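Local coordinates for protein SOXX (Paracoccus pantotrophus, PDB 2C1D) that partners SoxA in the heme c complex that initiates chemotrophic sulfur oxidation, where it probably serves as an electron-transfer cytochrome, at residues B[40-45]-B[51-56]; B[30-35]-B[125-130]; B[80-85]-B[89-94]. All blocks are in the same frame, centred on the assembly; numbering follows the deposited sequence.

Contact 1: B[40-45]-B[51-56]; sequences NCVACH and PDVEFP. With HEC (heme c), chain O.
Val53 meets Val42 methyl to methyl, with CG2 of Val53 3.8 Å from CG1 of Val42. The two branched side chains cross obliquely, and Val42 offers this methyl because CG1 is turned anti to its own carbonyl carbon (chi1 -65°). Short apolar groups suit a patch that backs onto a heme-binding loop but lies close to the protein surface. At Glu54 the side chain leaves the contact, while its backbone O accepts a hydrogen bond from Arg193 of the SoxA chain. Phe55 also turns its ring away and packs on Ala194 of SoxA.

The loop faced here is the CXXCH heme-attachment motif of c-type cytochromes, and Val42 is its first X. Cys41 SG is bonded to heme CAB at 1.9 Å and Cys44 SG to CAC at 2.2 Å, while His45 NE2 holds the iron at 2.3 Å. Within the motif, Cys41 O accepts from the backbone N of both Cys44 and His45, which keeps the turn compact.

Pro56, having no N-H to donate, approaches through carbon: its CA makes a CH···O contact of 3.4 Å with Val42 O, 141° at the hydrogen. Its CB lies 4.2 Å from His45 O, and farther along the chain Gly57 and Ala60 make backbone hydrogen bonds with Val42 and Cys44.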
loop_
_atom_site.group_PDB
_atom_site.type_symbol
_atom_site.label_atom_id
_atom_site.label_comp_id
_atom_site.label_asym_id
_atom_site.label_seq_id
_atom_site.Cartn_x
_atom_site.Cartn_y
_atom_site.Cartn_z
ATOM N N ASN B 40 -8.947 11.142 -13.238
ATOM C CA ASN B 40 -8.487 9.772 -13.032
ATOM C C ASN B 40 -9.658 8.825 -12.748
ATOM O O ASN B 40 -9.518 7.855 -11.999
ATOM C CB ASN B 40 -7.444 9.742 -11.907
ATOM C CG ASN B 40 -6.600 8.472 -11.908
ATOM O OD1 ASN B 40 -6.371 7.852 -12.948
ATOM N ND2 ASN B 40 -6.115 8.098 -10.735
ATOM N N CYS B 41 -10.807 9.133 -13.351
ATOM C CA CYS B 41 -12.066 8.427 -13.098
ATOM C C CYS B 41 -11.962 6.946 -13.485
ATOM O O CYS B 41 -12.520 6.084 -12.830
ATOM C CB CYS B 41 -13.171 9.053 -13.929
ATOM S SG CYS B 41 -13.350 10.857 -13.751
ATOM N N VAL B 42 -11.239 6.693 -14.567
ATOM C CA VAL B 42 -11.042 5.358 -15.094
ATOM C C VAL B 42 -10.166 4.463 -14.225
ATOM O O VAL B 42 -10.093 3.262 -14.496
ATOM C CB VAL B 42 -10.500 5.366 -16.555
ATOM C CG1 VAL B 42 -11.531 5.964 -17.521
ATOM C CG2 VAL B 42 -9.192 6.103 -16.666
ATOM N N ALA B 43 -9.543 4.995 -13.166
ATOM C CA ALA B 43 -8.840 4.138 -12.212
ATOM C C ALA B 43 -9.839 3.260 -11.489
ATOM O O ALA B 43 -9.524 2.131 -11.151
ATOM C CB ALA B 43 -8.014 4.931 -11.187
ATOM N N CYS B 44 -11.049 3.781 -11.264
ATOM C CA CYS B 44 -12.096 3.051 -10.549
ATOM C C CYS B 44 -13.287 2.599 -11.401
ATOM O O CYS B 44 -13.881 1.563 -11.085
ATOM C CB CYS B 44 -12.601 3.904 -9.394
ATOM S SG CYS B 44 -11.314 4.212 -8.176
ATOM N N HIS B 45 -13.622 3.359 -12.456
ATOM C CA HIS B 45 -14.784 3.115 -13.332
ATOM C C HIS B 45 -14.414 2.770 -14.761
ATOM O O HIS B 45 -13.576 3.426 -15.377
ATOM C CB HIS B 45 -15.672 4.369 -13.483
ATOM C CG HIS B 45 -16.267 4.888 -12.211
ATOM N ND1 HIS B 45 -16.257 4.189 -11.033
ATOM C CD2 HIS B 45 -16.888 6.056 -11.935
ATOM C CE1 HIS B 45 -16.842 4.907 -10.092
ATOM N NE2 HIS B 45 -17.213 6.051 -10.606
ATOM N N PRO B 51 -13.716 3.265 -25.689
ATOM C CA PRO B 51 -13.069 1.943 -25.822
ATOM C C PRO B 51 -11.533 1.951 -25.898
ATOM O O PRO B 51 -10.875 0.911 -25.724
ATOM C CB PRO B 51 -13.664 1.391 -27.138
ATOM C CG PRO B 51 -13.999 2.593 -27.929
ATOM C CD PRO B 51 -14.441 3.634 -26.918
ATOM N N ASP B 52 -10.946 3.104 -26.148
ATOM C CA ASP B 52 -9.490 3.139 -26.308
ATOM C C ASP B 52 -8.746 3.408 -25.010
ATOM O O ASP B 52 -7.504 3.341 -25.003
ATOM C CB ASP B 52 -9.092 4.132 -27.380
ATOM C CG ASP B 52 -9.608 3.734 -28.778
ATOM O OD1 ASP B 52 -9.941 2.536 -29.033
ATOM O OD2 ASP B 52 -9.712 4.573 -29.689
ATOM N N VAL B 53 -9.470 3.676 -23.912
ATOM C CA VAL B 53 -8.782 3.850 -22.634
ATOM C C VAL B 53 -8.460 2.477 -22.104
ATOM O O VAL B 53 -9.308 1.574 -22.063
ATOM C CB VAL B 53 -9.475 4.767 -21.551
ATOM C CG1 VAL B 53 -10.501 5.708 -22.161
ATOM C CG2 VAL B 53 -10.022 3.975 -20.385
ATOM N N GLU B 54 -7.205 2.308 -21.742
ATOM C CA GLU B 54 -6.760 1.004 -21.336
ATOM C C GLU B 54 -6.753 0.886 -19.808
ATOM O O GLU B 54 -6.751 1.885 -19.089
ATOM C CB GLU B 54 -5.430 0.674 -22.031
ATOM C CG GLU B 54 -4.229 1.450 -21.555
ATOM C CD GLU B 54 -2.990 1.178 -22.394
ATOM O OE1 GLU B 54 -2.039 2.000 -22.310
ATOM O OE2 GLU B 54 -2.975 0.160 -23.141
ATOM N N PHE B 55 -6.821 -0.362 -19.338
ATOM C CA PHE B 55 -6.835 -0.717 -17.925
ATOM C C PHE B 55 -7.836 0.034 -17.045
ATOM O O PHE B 55 -7.491 0.512 -15.973
ATOM C CB PHE B 55 -5.421 -0.653 -17.357
ATOM C CG PHE B 55 -4.437 -1.510 -18.115
ATOM C CD1 PHE B 55 -3.431 -0.934 -18.873
ATOM C CD2 PHE B 55 -4.523 -2.889 -18.065
ATOM C CE1 PHE B 55 -2.527 -1.739 -19.587
ATOM C CE2 PHE B 55 -3.625 -3.700 -18.766
ATOM C CZ PHE B 55 -2.629 -3.115 -19.527
ATOM N N PRO B 56 -9.101 0.064 -17.455
ATOM C CA PRO B 56 -10.159 0.648 -16.607
ATOM C C PRO B 56 -10.348 -0.191 -15.359
ATOM O O PRO B 56 -10.225 -1.411 -15.425
ATOM C CB PRO B 56 -11.398 0.574 -17.484
ATOM C CG PRO B 56 -11.104 -0.566 -18.429
ATOM C CD PRO B 56 -9.642 -0.485 -18.716
HETATM FE FE HEC O . -16.933 7.642 -9.014
HETATM C CHA HEC O . -19.959 6.551 -7.880
HETATM C CHB HEC O . -18.455 9.522 -11.381
HETATM C CHC HEC O . -13.923 8.907 -9.911
HETATM C CHD HEC O . -15.314 5.429 -6.896
HETATM N NA HEC O . -18.864 7.996 -9.517
HETATM C C1A HEC O . -19.955 7.400 -8.955
HETATM C C2A HEC O . -21.119 7.837 -9.692
HETATM C C3A HEC O . -20.710 8.665 -10.675
HETATM C C4A HEC O . -19.267 8.777 -10.563
HETATM C CMA HEC O . -21.526 9.406 -11.750
HETATM C CAA HEC O . -22.539 7.396 -9.334
HETATM C CBA HEC O . -22.758 5.916 -9.618
HETATM C CGA HEC O . -23.110 5.836 -11.054
HETATM O O1A HEC O . -24.205 6.337 -11.389
HETATM O O2A HEC O . -22.321 5.294 -11.864
HETATM N NB HEC O . -16.311 8.923 -10.386
HETATM C C1B HEC O . -17.109 9.667 -11.228
HETATM C C2B HEC O . -16.287 10.647 -11.917
HETATM C C3B HEC O . -15.023 10.471 -11.525
HETATM C C4B HEC O . -15.028 9.398 -10.546
HETATM C CMB HEC O . -16.810 11.627 -12.978
HETATM C CAB HEC O . -13.795 11.304 -12.000
HETATM C CBB HEC O . -14.008 12.652 -11.815
HETATM N NC HEC O . -14.937 7.233 -8.510
HETATM C C1C HEC O . -13.867 7.892 -9.003
HETATM C C2C HEC O . -12.666 7.260 -8.462
HETATM C C3C HEC O . -13.050 6.393 -7.511
HETATM C C4C HEC O . -14.503 6.290 -7.612
HETATM C CMC HEC O . -11.243 7.816 -8.635
HETATM C CAC HEC O . -12.172 5.470 -6.590
HETATM C CBC HEC O . -11.221 6.004 -5.810
HETATM N ND HEC O . -17.537 6.221 -7.580
HETATM C C1D HEC O . -16.695 5.396 -6.848
HETATM C C2D HEC O . -17.502 4.516 -6.032
HETATM C C3D HEC O . -18.958 4.876 -6.351
HETATM C C4D HEC O . -18.870 5.929 -7.324
HETATM C CMD HEC O . -17.019 3.422 -5.040
HETATM C CAD HEC O . -20.269 4.250 -5.795
HETATM C CBD HEC O . -20.693 5.050 -4.565
HETATM C CGD HEC O . -20.857 4.172 -3.341
HETATM O O1D HEC O . -19.951 4.193 -2.439
HETATM O O2D HEC O . -21.905 3.459 -3.302
#

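Contact 2: B[30-35]-B[125-130]; sequences VRIMTT and IEDVVA
Val128 is the hub of this helix pair, since its two methyls reach two neighbours on the other helix. CG2 presses on CG2 of Ile32 at 3.4 Å, tighter than ordinary van der Waals contact, and the two side chains meet at a slant. CG1 lies 3.8 Å from CG of Met33, with the Met33 sulfur a little farther along the same methyl. The fork is set by the first torsion of Val128 (chi1 166°), which puts CG1 anti to the backbone N and CG2 anti to the carbonyl carbon; CG1 meets only Met33 of the facing segment, while CG2 touches both Ile32 and Met33.

Ile32 uses its other arm against Asp127: CD1 comes to 3.7 Å from CB of the aspartate, the side chains crossing at about a right angle. The isoleucine thus touches the aliphatic root of Asp127, and OD2 remains near CD1, while OD1 accepts a hydrogen bond from the backbone N of Asn25, just ahead of helix 26-33.

Packing of the first helix, 26-33, against the last, 122-133, is a hallmark of the cytochrome c fold, and here it borders the heme: Val128 also touches the cofactor and Val79 of helix 72-81. Met33, bent at its third torsion (chi3 76°), packs on Cys41 as well as on Phe131 and Leu132, a flexible thioether fitting among several apolar shapes.

Where helix 26-33 ends, hydroxyls join in binding its last carbonyls. Thr34 OG1 donates to Val30 O at 2.7 Å and Thr35 OG1 to Arg31 O at 2.6 Å; the latter oxygen also receives Thr34 N from the opposite face of its plane.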
loop_
_atom_site.group_PDB
_atom_site.type_symbol
_atom_site.label_atom_id
_atom_site.label_comp_id
_atom_site.label_asym_id
_atom_site.label_seq_id
_atom_site.Cartn_x
_atom_site.Cartn_y
_atom_site.Cartn_z
ATOM N N VAL B 30 -13.969 14.595 -21.221
ATOM C CA VAL B 30 -13.387 13.291 -21.483
ATOM C C VAL B 30 -11.886 13.306 -21.123
ATOM O O VAL B 30 -11.364 12.373 -20.497
ATOM C CB VAL B 30 -13.566 12.882 -22.951
ATOM C CG1 VAL B 30 -12.736 11.663 -23.294
ATOM C CG2 VAL B 30 -15.036 12.575 -23.226
ATOM N N ARG B 31 -11.198 14.348 -21.560
ATOM C CA ARG B 31 -9.758 14.456 -21.287
ATOM C C ARG B 31 -9.509 14.434 -19.781
ATOM O O ARG B 31 -8.642 13.708 -19.301
ATOM C CB ARG B 31 -9.168 15.725 -21.907
ATOM C CG ARG B 31 -7.629 15.746 -21.906
ATOM C CD ARG B 31 -7.065 17.033 -22.442
ATOM N NE ARG B 31 -7.262 18.046 -21.435
ATOM C CZ ARG B 31 -6.410 18.276 -20.441
ATOM N NH1 ARG B 31 -5.228 17.632 -20.359
ATOM N NH2 ARG B 31 -6.723 19.177 -19.544
ATOM N N ILE B 32 -10.288 15.221 -19.044
ATOM C CA ILE B 32 -10.158 15.313 -17.600
ATOM C C ILE B 32 -10.383 13.941 -16.961
ATOM O O ILE B 32 -9.664 13.542 -16.062
ATOM C CB ILE B 32 -11.154 16.377 -17.057
ATOM C CG1 ILE B 32 -10.730 17.783 -17.519
ATOM C CG2 ILE B 32 -11.263 16.327 -15.534
ATOM C CD1 ILE B 32 -11.853 18.784 -17.570
ATOM N N MET B 33 -11.380 13.212 -17.448
ATOM C CA MET B 33 -11.781 11.950 -16.836
ATOM C C MET B 33 -10.761 10.820 -17.074
ATOM O O MET B 33 -10.752 9.819 -16.342
ATOM C CB MET B 33 -13.168 11.540 -17.350
ATOM C CG MET B 33 -14.309 12.476 -16.894
ATOM S SD MET B 33 -15.801 12.176 -17.859
ATOM C CE MET B 33 -16.334 10.686 -17.120
ATOM N N THR B 34 -9.899 10.991 -18.075
ATOM C CA THR B 34 -9.008 9.914 -18.516
ATOM C C THR B 34 -7.538 10.287 -18.404
ATOM O O THR B 34 -6.655 9.597 -18.956
ATOM C CB THR B 34 -9.352 9.531 -19.932
ATOM O OG1 THR B 34 -9.281 10.687 -20.786
ATOM C CG2 THR B 34 -10.829 9.071 -20.013
ATOM N N THR B 35 -7.278 11.367 -17.664
ATOM C CA THR B 35 -5.924 11.817 -17.405
ATOM C C THR B 35 -5.627 11.572 -15.921
ATOM O O THR B 35 -6.396 12.007 -15.037
ATOM C CB THR B 35 -5.760 13.307 -17.773
ATOM O OG1 THR B 35 -6.021 13.509 -19.179
ATOM C CG2 THR B 35 -4.297 13.748 -17.555
ATOM N N ILE B 125 -14.852 20.562 -13.334
ATOM C CA ILE B 125 -16.034 19.856 -12.833
ATOM C C ILE B 125 -17.181 20.012 -13.831
ATOM O O ILE B 125 -17.844 19.037 -14.162
ATOM C CB ILE B 125 -16.498 20.367 -11.426
ATOM C CG1 ILE B 125 -15.406 20.282 -10.362
ATOM C CG2 ILE B 125 -17.790 19.619 -10.967
ATOM C CD1 ILE B 125 -15.115 18.979 -9.832
ATOM N N GLU B 126 -17.420 21.234 -14.308
ATOM C CA GLU B 126 -18.517 21.496 -15.238
ATOM C C GLU B 126 -18.328 20.734 -16.545
ATOM O O GLU B 126 -19.304 20.237 -17.134
ATOM C CB GLU B 126 -18.655 23.004 -15.514
ATOM C CG GLU B 126 -19.121 23.809 -14.301
ATOM C CD GLU B 126 -20.486 23.409 -13.776
ATOM O OE1 GLU B 126 -21.363 23.084 -14.599
ATOM O OE2 GLU B 126 -20.685 23.413 -12.542
ATOM N N ASP B 127 -17.068 20.637 -16.985
ATOM C CA ASP B 127 -16.685 19.922 -18.182
ATOM C C ASP B 127 -16.940 18.405 -18.048
ATOM O O ASP B 127 -17.408 17.753 -19.007
ATOM C CB ASP B 127 -15.200 20.177 -18.510
ATOM C CG ASP B 127 -14.915 21.611 -18.995
ATOM O OD1 ASP B 127 -15.842 22.397 -19.287
ATOM O OD2 ASP B 127 -13.747 22.046 -19.141
ATOM N N VAL B 128 -16.655 17.857 -16.868
ATOM C CA VAL B 128 -16.865 16.441 -16.599
ATOM C C VAL B 128 -18.384 16.185 -16.575
ATOM O O VAL B 128 -18.863 15.284 -17.227
ATOM C CB VAL B 128 -16.211 16.020 -15.289
ATOM C CG1 VAL B 128 -16.716 14.629 -14.835
ATOM C CG2 VAL B 128 -14.672 16.018 -15.455
ATOM N N VAL B 129 -19.123 17.024 -15.859
ATOM C CA VAL B 129 -20.583 16.926 -15.783
ATOM C C VAL B 129 -21.235 16.927 -17.169
ATOM O O VAL B 129 -22.129 16.121 -17.426
ATOM C CB VAL B 129 -21.182 18.045 -14.915
ATOM C CG1 VAL B 129 -22.699 18.117 -15.059
ATOM C CG2 VAL B 129 -20.831 17.843 -13.470
ATOM N N ALA B 130 -20.780 17.812 -18.053
ATOM C CA ALA B 130 -21.360 17.945 -19.380
ATOM C C ALA B 130 -21.170 16.660 -20.175
ATOM O O ALA B 130 -22.029 16.278 -20.981
ATOM C CB ALA B 130 -20.749 19.107 -20.120
#

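Contact 3: B[80-85]-B[89-94]; sequences ANAKMT and TFMPAF. With HEC (heme c), chain O.
Met91 rests its CG 3.8 Å from CB of Ala82 and sends SD to the heme iron at 2.2 Å, as the axial ligand facing His45. With CG anti to the backbone N (chi1 -176°) and the rest extended, the long thioether reaches straight to the metal, and the small alanine fits close behind it.

Thr89 OG1 works twice, donating to propionate O1D of the heme at 2.9 Å and accepting from Met91 N at 3.2 Å in an ST turn. Phe90 and Phe94 each lay a ring face near a heme side-chain carbon, CBC and CBB respectively.

The next shell is Lys83. Bent at chi2 and chi4, it brings NZ to 2.8 Å from Met91 O, above the carbonyl plane, and a water joins NZ to Phe90 O. Cutting Lys83 back to alanine would probably leave Met91 O without this donor and the ligand loop freer to shift. A second water links Ala82 N to Pro92 O, and Thr89 O accepts a hydrogen bond from Arg172 of the SoxA chain.

The 80-85 segment leads out of helix 72-81 into a 3-10 segment at 82-84, with Ile78 of that helix also touching Met91.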
loop_
_atom_site.group_PDB
_atom_site.type_symbol
_atom_site.label_atom_id
_atom_site.label_comp_id
_atom_site.label_asym_id
_atom_site.label_seq_id
_atom_site.Cartn_x
_atom_site.Cartn_y
_atom_site.Cartn_z
ATOM N N ALA B 80 -18.210 16.949 -7.581
ATOM C CA ALA B 80 -17.620 17.887 -6.632
ATOM C C ALA B 80 -17.350 17.225 -5.299
ATOM O O ALA B 80 -16.292 17.416 -4.702
ATOM C CB ALA B 80 -18.519 19.131 -6.428
ATOM N N ASN B 81 -18.315 16.468 -4.805
ATOM C CA ASN B 81 -18.108 15.773 -3.541
ATOM C C ASN B 81 -19.111 14.626 -3.359
ATOM O O ASN B 81 -20.228 14.830 -2.873
ATOM C CB ASN B 81 -18.163 16.734 -2.368
ATOM C CG ASN B 81 -17.722 16.092 -1.066
ATOM O OD1 ASN B 81 -17.614 14.859 -0.963
ATOM N ND2 ASN B 81 -17.483 16.918 -0.057
ATOM N N ALA B 82 -18.681 13.417 -3.731
ATOM C CA ALA B 82 -19.571 12.269 -3.798
ATOM C C ALA B 82 -20.014 11.831 -2.421
ATOM O O ALA B 82 -21.080 11.225 -2.284
ATOM C CB ALA B 82 -18.928 11.132 -4.551
ATOM N N LYS B 83 -19.227 12.154 -1.403
ATOM C CA LYS B 83 -19.581 11.889 -0.009
ATOM C C LYS B 83 -20.880 12.541 0.459
ATOM O O LYS B 83 -21.421 12.149 1.495
ATOM C CB LYS B 83 -18.456 12.339 0.925
ATOM C CG LYS B 83 -17.211 11.435 0.895
ATOM C CD LYS B 83 -16.054 12.042 0.097
ATOM C CE LYS B 83 -14.698 11.401 0.440
ATOM N NZ LYS B 83 -14.619 9.939 0.151
ATOM N N MET B 84 -21.370 13.541 -0.270
ATOM C CA MET B 84 -22.633 14.203 0.099
ATOM C C MET B 84 -23.846 13.472 -0.475
ATOM O O MET B 84 -24.993 13.798 -0.146
ATOM C CB MET B 84 -22.649 15.659 -0.376
ATOM C CG MET B 84 -21.540 16.529 0.176
ATOM S SD MET B 84 -21.594 16.743 1.941
ATOM C CE MET B 84 -22.963 17.963 2.144
ATOM N N THR B 85 -23.583 12.513 -1.352
ATOM C CA THR B 85 -24.610 11.639 -1.905
ATOM C C THR B 85 -24.492 10.234 -1.283
ATOM O O THR B 85 -25.496 9.646 -0.864
ATOM C CB THR B 85 -24.455 11.574 -3.434
ATOM O OG1 THR B 85 -24.764 12.849 -4.022
ATOM C CG2 THR B 85 -25.446 10.622 -4.084
ATOM N N THR B 89 -18.223 7.084 1.091
ATOM C CA THR B 89 -17.791 6.463 -0.149
ATOM C C THR B 89 -16.279 6.554 -0.369
ATOM O O THR B 89 -15.617 7.487 0.083
ATOM C CB THR B 89 -18.534 7.037 -1.362
ATOM O OG1 THR B 89 -18.103 6.371 -2.559
ATOM C CG2 THR B 89 -18.207 8.511 -1.607
ATOM N N PHE B 90 -15.761 5.555 -1.078
ATOM C CA PHE B 90 -14.338 5.459 -1.418
ATOM C C PHE B 90 -14.020 6.516 -2.478
ATOM O O PHE B 90 -12.892 6.978 -2.577
ATOM C CB PHE B 90 -14.052 4.015 -1.902
ATOM C CG PHE B 90 -12.642 3.749 -2.365
ATOM C CD1 PHE B 90 -11.527 4.219 -1.661
ATOM C CD2 PHE B 90 -12.432 2.974 -3.497
ATOM C CE1 PHE B 90 -10.221 3.925 -2.109
ATOM C CE2 PHE B 90 -11.123 2.702 -3.964
ATOM C CZ PHE B 90 -10.024 3.167 -3.246
ATOM N N MET B 91 -15.022 6.923 -3.261
ATOM C CA MET B 91 -14.840 7.979 -4.258
ATOM C C MET B 91 -14.368 9.259 -3.563
ATOM O O MET B 91 -15.038 9.756 -2.654
ATOM C CB MET B 91 -16.148 8.263 -5.015
ATOM C CG MET B 91 -15.979 9.300 -6.128
ATOM S SD MET B 91 -17.233 9.152 -7.418
ATOM C CE MET B 91 -17.152 10.777 -8.085
ATOM N N PRO B 92 -13.213 9.792 -3.964
ATOM C CA PRO B 92 -12.728 11.027 -3.359
ATOM C C PRO B 92 -13.515 12.229 -3.896
ATOM O O PRO B 92 -14.173 12.126 -4.921
ATOM C CB PRO B 92 -11.257 11.067 -3.784
ATOM C CG PRO B 92 -11.255 10.361 -5.161
ATOM C CD PRO B 92 -12.317 9.294 -5.028
ATOM N N ALA B 93 -13.449 13.343 -3.172
ATOM C CA ALA B 93 -14.138 14.584 -3.517
ATOM C C ALA B 93 -13.203 15.378 -4.379
ATOM O O ALA B 93 -12.057 15.619 -3.995
ATOM C CB ALA B 93 -14.494 15.373 -2.274
ATOM N N PHE B 94 -13.688 15.777 -5.545
ATOM C CA PHE B 94 -12.855 16.511 -6.493
ATOM C C PHE B 94 -12.878 18.024 -6.322
ATOM O O PHE B 94 -12.059 18.711 -6.916
ATOM C CB PHE B 94 -13.199 16.075 -7.907
ATOM C CG PHE B 94 -12.713 14.686 -8.217
ATOM C CD1 PHE B 94 -13.525 13.591 -8.021
ATOM C CD2 PHE B 94 -11.420 14.479 -8.680
ATOM C CE1 PHE B 94 -13.048 12.286 -8.292
ATOM C CE2 PHE B 94 -10.953 13.186 -8.965
ATOM C CZ PHE B 94 -11.779 12.103 -8.767
HETATM FE FE HEC O . -16.933 7.642 -9.014
HETATM C CHA HEC O . -19.959 6.551 -7.880
HETATM C CHB HEC O . -18.455 9.522 -11.381
HETATM C CHC HEC O . -13.923 8.907 -9.911
HETATM C CHD HEC O . -15.314 5.429 -6.896
HETATM N NA HEC O . -18.864 7.996 -9.517
HETATM C C1A HEC O . -19.955 7.400 -8.955
HETATM C C2A HEC O . -21.119 7.837 -9.692
HETATM C C3A HEC O . -20.710 8.665 -10.675
HETATM C C4A HEC O . -19.267 8.777 -10.563
HETATM C CMA HEC O . -21.526 9.406 -11.750
HETATM C CAA HEC O . -22.539 7.396 -9.334
HETATM C CBA HEC O . -22.758 5.916 -9.618
HETATM C CGA HEC O . -23.110 5.836 -11.054
HETATM O O1A HEC O . -24.205 6.337 -11.389
HETATM O O2A HEC O . -22.321 5.294 -11.864
HETATM N NB HEC O . -16.311 8.923 -10.386
HETATM C C1B HEC O . -17.109 9.667 -11.228
HETATM C C2B HEC O . -16.287 10.647 -11.917
HETATM C C3B HEC O . -15.023 10.471 -11.525
HETATM C C4B HEC O . -15.028 9.398 -10.546
HETATM C CMB HEC O . -16.810 11.627 -12.978
HETATM C CAB HEC O . -13.795 11.304 -12.000
HETATM C CBB HEC O . -14.008 12.652 -11.815
HETATM N NC HEC O . -14.937 7.233 -8.510
HETATM C C1C HEC O . -13.867 7.892 -9.003
HETATM C C2C HEC O . -12.666 7.260 -8.462
HETATM C C3C HEC O . -13.050 6.393 -7.511
HETATM C C4C HEC O . -14.503 6.290 -7.612
HETATM C CMC HEC O . -11.243 7.816 -8.635
HETATM C CAC HEC O . -12.172 5.470 -6.590
HETATM C CBC HEC O . -11.221 6.004 -5.810
HETATM N ND HEC O . -17.537 6.221 -7.580
HETATM C C1D HEC O . -16.695 5.396 -6.848
HETATM C C2D HEC O . -17.502 4.516 -6.032
HETATM C C3D HEC O . -18.958 4.876 -6.351
HETATM C C4D HEC O . -18.870 5.929 -7.324
HETATM C CMD HEC O . -17.019 3.422 -5.040
HETATM C CAD HEC O . -20.269 4.250 -5.795
HETATM C CBD HEC O . -20.693 5.050 -4.565
HETATM C CGD HEC O . -20.857 4.172 -3.341
HETATM O O1D HEC O . -19.951 4.193 -2.439
HETATM O O2D HEC O . -21.905 3.459 -3.302
HETATM O O HOH W 1 -16.387 13.508 -5.570
HETATM O O HOH W 2 -12.229 8.774 -0.662
#

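How the contacts relate
Contacts 2 and 3 are buried, whereas contact 1 is only partly so and borders SoxA, as contact 3 also does. Contact 2 joins two helices by apolar branches, contact 1 two loops, and contact 3 a helix end to a loop; contacts 1 and 3 supply the heme iron with its two axial ligands from opposite sides. Their chemistry differs: contact 1 has apolar touches and a CH···O contact between its segments, contact 3 a lysine hydrogen bond and bridging waters. Contact 2 touches both. Its helix 26-33 runs toward the heme-attachment loop, where Cys41 CB packs on Met33 O, and its Ile125 CD1 meets Phe94 CB and Ala80 CA, so that helix 122-133 touches both the end of helix 72-81 and the loop after it.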